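Local coordinates for amidohydrolase (Staphylococcus aureus, PDB 3NUR), which is a putative metal-dependent amidohydrolase with a TIM-barrel fold, probably hydrolysing carbon-nitrogen bonds of a substrate not yet identified, at residues A[231-243]-A[269-282]. Numbering follows the deposited sequence. Where two conformers were deposited one is given.
Sequences HAIHLVLSGIFDR and LFAEHLNHSVSYYF
The carboxylate of D242 is gripped at both oxygens. OD1 accepts a hydrogen bond from Y281 OH at 2.6 Å, and OD2 accepts one from the backbone N of N275 at 2.9 Å, each donor arriving on the syn side and 26° out of the carboxylate plane. Ordered waters add one further bond to each oxygen, one bridging to H276 NE2 and N275 ND2, the other to H273 O. Y281 OH in turn accepts a hydrogen bond from H276 N, so a phenol, donor and acceptor at once, suits this place. The N275 amide lies stacked on the carboxylate. H273 NE2 donates a nearly straight 2.7 Å bond to L237 O, which lies in the plane of the histidine ring. Nearby, G239 makes a Schellman motif, its positive phi favouring glycine. Branched V236 serves two rings: CG1, anti to its backbone N (chi1 167°), meets Y281 CD2 at 3.6 Å, while CG2 touches F282 CZ. L237 and L269 meet tip to tip. Helices 223-237 and 278-284 thus pack crosswise, their short segments at 113°, while F286 of strand 286-288 touches V236 and the F282 ring, and helix 262-268 flanks I233 and V278.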
loop_
_atom_site.group_PDB
_atom_site.type_symbol
_atom_site.label_atom_id
_atom_site.label_comp_id
_atom_site.label_asym_id
_atom_site.label_seq_id
_atom_site.Cartn_x
_atom_site.Cartn_y
_atom_site.Cartn_z
ATOM N N HIS A 231 -2.551 7.806 9.812
ATOM C CA HIS A 231 -2.012 6.537 10.284
ATOM C C HIS A 231 -0.500 6.486 10.000
ATOM O O HIS A 231 0.273 6.207 10.906
ATOM C CB HIS A 231 -2.714 5.366 9.572
ATOM C CG HIS A 231 -2.490 4.025 10.216
ATOM N ND1 HIS A 231 -3.193 2.922 9.800
ATOM C CD2 HIS A 231 -1.682 3.662 11.248
ATOM C CE1 HIS A 231 -2.796 1.919 10.579
ATOM N NE2 HIS A 231 -1.865 2.310 11.441
ATOM N N ALA A 232 -0.071 6.824 8.770
ATOM C CA ALA A 232 1.354 6.819 8.452
ATOM C C ALA A 232 2.122 7.814 9.352
ATOM O O ALA A 232 3.202 7.476 9.806
ATOM C CB ALA A 232 1.581 7.130 6.974
ATOM N N ILE A 233 1.552 9.012 9.632
ATOM C CA ILE A 233 2.192 10.006 10.510
ATOM C C ILE A 233 2.335 9.445 11.926
ATOM O O ILE A 233 3.380 9.625 12.526
ATOM C CB ILE A 233 1.471 11.380 10.458
ATOM C CG1 ILE A 233 1.603 11.986 9.034
ATOM C CG2 ILE A 233 2.076 12.345 11.503
ATOM C CD1 ILE A 233 0.453 13.010 8.710
ATOM N N HIS A 234 1.311 8.735 12.443
ATOM C CA HIS A 234 1.397 8.095 13.765
ATOM C C HIS A 234 2.638 7.186 13.825
ATOM O O HIS A 234 3.356 7.176 14.823
ATOM C CB HIS A 234 0.150 7.223 14.009
ATOM C CG HIS A 234 -0.954 7.937 14.709
ATOM N ND1 HIS A 234 -1.233 7.689 16.045
ATOM C CD2 HIS A 234 -1.844 8.839 14.232
ATOM C CE1 HIS A 234 -2.272 8.453 16.345
ATOM N NE2 HIS A 234 -2.672 9.174 15.289
ATOM N N LEU A 235 2.879 6.426 12.748
ATOM C CA LEU A 235 4.001 5.487 12.679
ATOM C C LEU A 235 5.341 6.208 12.794
ATOM O O LEU A 235 6.197 5.802 13.567
ATOM C CB LEU A 235 3.928 4.628 11.404
ATOM C CG LEU A 235 2.618 3.821 11.180
ATOM C CD1 LEU A 235 2.729 2.943 9.928
ATOM C CD2 LEU A 235 2.277 2.937 12.376
ATOM N N VAL A 236 5.472 7.342 12.119
ATOM C CA VAL A 236 6.676 8.162 12.175
ATOM C C VAL A 236 6.849 8.768 13.575
ATOM O O VAL A 236 7.927 8.649 14.143
ATOM C CB VAL A 236 6.655 9.242 11.059
ATOM C CG1 VAL A 236 7.735 10.302 11.275
ATOM C CG2 VAL A 236 6.782 8.604 9.676
ATOM N N LEU A 237 5.810 9.449 14.094
ATOM C CA LEU A 237 5.848 10.116 15.404
ATOM C C LEU A 237 6.125 9.177 16.575
ATOM O O LEU A 237 6.731 9.608 17.560
ATOM C CB LEU A 237 4.569 10.954 15.661
ATOM C CG LEU A 237 4.256 12.064 14.649
ATOM C CD1 LEU A 237 2.955 12.766 15.009
ATOM C CD2 LEU A 237 5.416 13.075 14.521
ATOM N N SER A 238 5.716 7.900 16.449
ATOM C CA SER A 238 5.950 6.881 17.493
ATOM C C SER A 238 7.415 6.362 17.530
ATOM O O SER A 238 7.757 5.580 18.424
ATOM C CB SER A 238 4.986 5.711 17.345
ATOM O OG SER A 238 5.343 4.860 16.267
ATOM N N GLY A 239 8.235 6.767 16.552
ATOM C CA GLY A 239 9.645 6.379 16.479
ATOM C C GLY A 239 9.978 5.027 15.882
ATOM O O GLY A 239 11.107 4.539 16.050
ATOM N N ILE A 240 9.038 4.436 15.118
ATOM C CA ILE A 240 9.230 3.131 14.464
ATOM C C ILE A 240 10.501 3.156 13.573
ATOM O O ILE A 240 11.280 2.200 13.578
ATOM C CB ILE A 240 7.953 2.744 13.649
ATOM C CG1 ILE A 240 6.867 2.132 14.587
ATOM C CG2 ILE A 240 8.283 1.795 12.455
ATOM C CD1 ILE A 240 5.508 1.940 13.942
ATOM N N PHE A 241 10.708 4.259 12.846
ATOM C CA PHE A 241 11.844 4.376 11.942
ATOM C C PHE A 241 13.177 4.729 12.621
ATOM O O PHE A 241 14.211 4.689 11.965
ATOM C CB PHE A 241 11.516 5.269 10.745
ATOM C CG PHE A 241 10.256 4.840 10.031
ATOM C CD1 PHE A 241 10.292 3.853 9.051
ATOM C CD2 PHE A 241 9.028 5.426 10.338
ATOM C CE1 PHE A 241 9.120 3.455 8.396
ATOM C CE2 PHE A 241 7.859 5.016 9.699
ATOM C CZ PHE A 241 7.911 4.038 8.730
ATOM N N ASP A 242 13.149 5.020 13.926
ATOM C CA ASP A 242 14.355 5.208 14.729
ATOM C C ASP A 242 14.738 3.828 15.285
ATOM O O ASP A 242 15.915 3.481 15.261
ATOM C CB ASP A 242 14.124 6.222 15.854
ATOM C CG ASP A 242 14.182 7.664 15.389
ATOM O OD1 ASP A 242 14.507 7.896 14.204
ATOM O OD2 ASP A 242 13.861 8.556 16.196
ATOM N N ARG A 243 13.729 3.022 15.718
ATOM C CA ARG A 243 13.924 1.654 16.202
ATOM C C ARG A 243 14.348 0.747 15.044
ATOM O O ARG A 243 15.236 -0.101 15.224
ATOM C CB ARG A 243 12.626 1.096 16.834
ATOM C CG ARG A 243 12.379 1.607 18.237
ATOM C CD ARG A 243 11.275 0.865 18.992
ATOM N NE ARG A 243 9.937 0.996 18.393
ATOM C CZ ARG A 243 9.190 2.104 18.408
ATOM N NH1 ARG A 243 9.666 3.230 18.922
ATOM N NH2 ARG A 243 7.980 2.101 17.873
ATOM N N LEU A 269 4.988 20.869 13.762
ATOM C CA LEU A 269 4.635 19.672 14.499
ATOM C C LEU A 269 5.818 19.377 15.408
ATOM O O LEU A 269 6.881 19.038 14.898
ATOM C CB LEU A 269 4.363 18.500 13.524
ATOM C CG LEU A 269 3.422 17.424 14.062
ATOM C CD1 LEU A 269 2.883 16.552 12.933
ATOM C CD2 LEU A 269 4.105 16.558 15.142
ATOM N N PHE A 270 5.652 19.548 16.743
ATOM C CA PHE A 270 6.742 19.342 17.708
ATOM C C PHE A 270 7.026 17.859 17.849
ATOM O O PHE A 270 6.126 17.097 18.218
ATOM C CB PHE A 270 6.390 19.961 19.084
ATOM C CG PHE A 270 7.528 19.968 20.086
ATOM C CD1 PHE A 270 8.325 21.098 20.252
ATOM C CD2 PHE A 270 7.806 18.844 20.861
ATOM C CE1 PHE A 270 9.391 21.093 21.173
ATOM C CE2 PHE A 270 8.857 18.848 21.791
ATOM C CZ PHE A 270 9.633 19.975 21.948
ATOM N N ALA A 271 8.259 17.432 17.523
ATOM C CA ALA A 271 8.612 16.012 17.586
ATOM C C ALA A 271 10.113 15.856 17.910
ATOM O O ALA A 271 10.846 15.118 17.245
ATOM C CB ALA A 271 8.253 15.327 16.261
ATOM N N GLU A 272 10.552 16.553 18.950
ATOM C CA GLU A 272 11.956 16.582 19.365
ATOM C C GLU A 272 12.516 15.272 19.900
ATOM O O GLU A 272 13.733 15.129 19.980
ATOM C CB GLU A 272 12.254 17.788 20.280
ATOM C CG GLU A 272 12.076 19.128 19.579
ATOM C CD GLU A 272 13.050 19.438 18.459
ATOM O OE1 GLU A 272 14.241 19.683 18.760
ATOM O OE2 GLU A 272 12.616 19.460 17.285
ATOM N N HIS A 273 11.640 14.300 20.224
ATOM C CA HIS A 273 12.020 12.963 20.680
ATOM C C HIS A 273 12.539 12.069 19.527
ATOM O O HIS A 273 13.110 11.007 19.790
ATOM C CB HIS A 273 10.827 12.283 21.365
ATOM C CG HIS A 273 9.670 12.061 20.435
ATOM N ND1 HIS A 273 8.858 13.103 20.042
ATOM C CD2 HIS A 273 9.247 10.924 19.836
ATOM C CE1 HIS A 273 7.976 12.573 19.206
ATOM N NE2 HIS A 273 8.152 11.264 19.077
ATOM N N LEU A 274 12.327 12.481 18.266
ATOM C CA LEU A 274 12.793 11.710 17.111
ATOM C C LEU A 274 14.220 12.100 16.750
ATOM O O LEU A 274 14.640 13.224 17.034
ATOM C CB LEU A 274 11.883 11.921 15.893
ATOM C CG LEU A 274 10.386 11.576 16.085
ATOM C CD1 LEU A 274 9.572 12.001 14.843
ATOM C CD2 LEU A 274 10.200 10.074 16.381
ATOM N N ASN A 275 14.947 11.192 16.093
ATOM C CA ASN A 275 16.325 11.481 15.672
ATOM C C ASN A 275 16.413 12.484 14.526
ATOM O O ASN A 275 17.439 13.160 14.381
ATOM C CB ASN A 275 17.020 10.184 15.260
ATOM C CG ASN A 275 17.292 9.231 16.403
ATOM O OD1 ASN A 275 17.297 9.602 17.578
ATOM N ND2 ASN A 275 17.540 7.974 16.070
ATOM N N HIS A 276 15.368 12.527 13.663
ATOM C CA HIS A 276 15.357 13.350 12.458
ATOM C C HIS A 276 14.125 14.241 12.393
ATOM O O HIS A 276 13.181 14.050 13.170
ATOM C CB HIS A 276 15.359 12.432 11.214
ATOM C CG HIS A 276 16.427 11.369 11.248
ATOM N ND1 HIS A 276 17.750 11.670 10.977
ATOM C CD2 HIS A 276 16.332 10.057 11.576
ATOM C CE1 HIS A 276 18.416 10.528 11.119
ATOM N NE2 HIS A 276 17.609 9.535 11.507
ATOM N N SER A 277 14.113 15.182 11.422
ATOM C CA SER A 277 12.936 16.031 11.215
ATOM C C SER A 277 11.810 15.128 10.696
ATOM O O SER A 277 12.090 14.057 10.137
ATOM C CB SER A 277 13.231 17.133 10.205
ATOM O OG SER A 277 13.311 16.619 8.885
ATOM N N VAL A 278 10.546 15.549 10.863
ATOM C CA VAL A 278 9.397 14.757 10.403
ATOM C C VAL A 278 9.488 14.442 8.891
ATOM O O VAL A 278 9.304 13.280 8.493
ATOM C CB VAL A 278 8.051 15.426 10.808
ATOM C CG1 VAL A 278 6.860 14.779 10.095
ATOM C CG2 VAL A 278 7.856 15.390 12.322
ATOM N N SER A 279 9.815 15.461 8.058
ATOM C CA SER A 279 9.902 15.283 6.602
ATOM C C SER A 279 10.969 14.285 6.186
ATOM O O SER A 279 10.791 13.594 5.181
ATOM C CB SER A 279 10.112 16.616 5.891
ATOM O OG SER A 279 11.405 17.150 6.120
ATOM N N TYR A 280 12.073 14.193 6.966
ATOM C CA TYR A 280 13.170 13.252 6.691
ATOM C C TYR A 280 12.674 11.812 6.530
ATOM O O TYR A 280 13.112 11.110 5.606
ATOM C CB TYR A 280 14.247 13.326 7.788
ATOM C CG TYR A 280 15.445 12.456 7.481
ATOM C CD1 TYR A 280 16.510 12.946 6.737
ATOM C CD2 TYR A 280 15.525 11.149 7.956
ATOM C CE1 TYR A 280 17.603 12.144 6.426
ATOM C CE2 TYR A 280 16.621 10.336 7.658
ATOM C CZ TYR A 280 17.658 10.843 6.892
ATOM O OH TYR A 280 18.772 10.092 6.620
ATOM N N TYR A 281 11.773 11.368 7.416
ATOM C CA TYR A 281 11.241 9.995 7.350
ATOM C C TYR A 281 10.458 9.723 6.075
ATOM O O TYR A 281 10.577 8.643 5.510
ATOM C CB TYR A 281 10.407 9.663 8.571
ATOM C CG TYR A 281 11.192 9.776 9.851
ATOM C CD1 TYR A 281 11.999 8.725 10.292
ATOM C CD2 TYR A 281 11.181 10.948 10.596
ATOM C CE1 TYR A 281 12.691 8.807 11.496
ATOM C CE2 TYR A 281 11.875 11.048 11.797
ATOM C CZ TYR A 281 12.643 9.980 12.234
ATOM O OH TYR A 281 13.347 10.082 13.403
ATOM N N PHE A 282 9.699 10.705 5.591
ATOM C CA PHE A 282 8.968 10.516 4.322
ATOM C C PHE A 282 9.916 10.508 3.135
ATOM O O PHE A 282 9.660 9.843 2.125
ATOM C CB PHE A 282 7.853 11.563 4.165
ATOM C CG PHE A 282 6.779 11.291 5.184
ATOM C CD1 PHE A 282 5.870 10.247 4.999
ATOM C CD2 PHE A 282 6.710 12.031 6.361
ATOM C CE1 PHE A 282 4.930 9.936 5.983
ATOM C CE2 PHE A 282 5.736 11.744 7.328
ATOM C CZ PHE A 282 4.862 10.689 7.134
HETATM O O HOH W 1 17.008 7.113 13.055
HETATM O O HOH W 2 13.305 8.246 18.771
#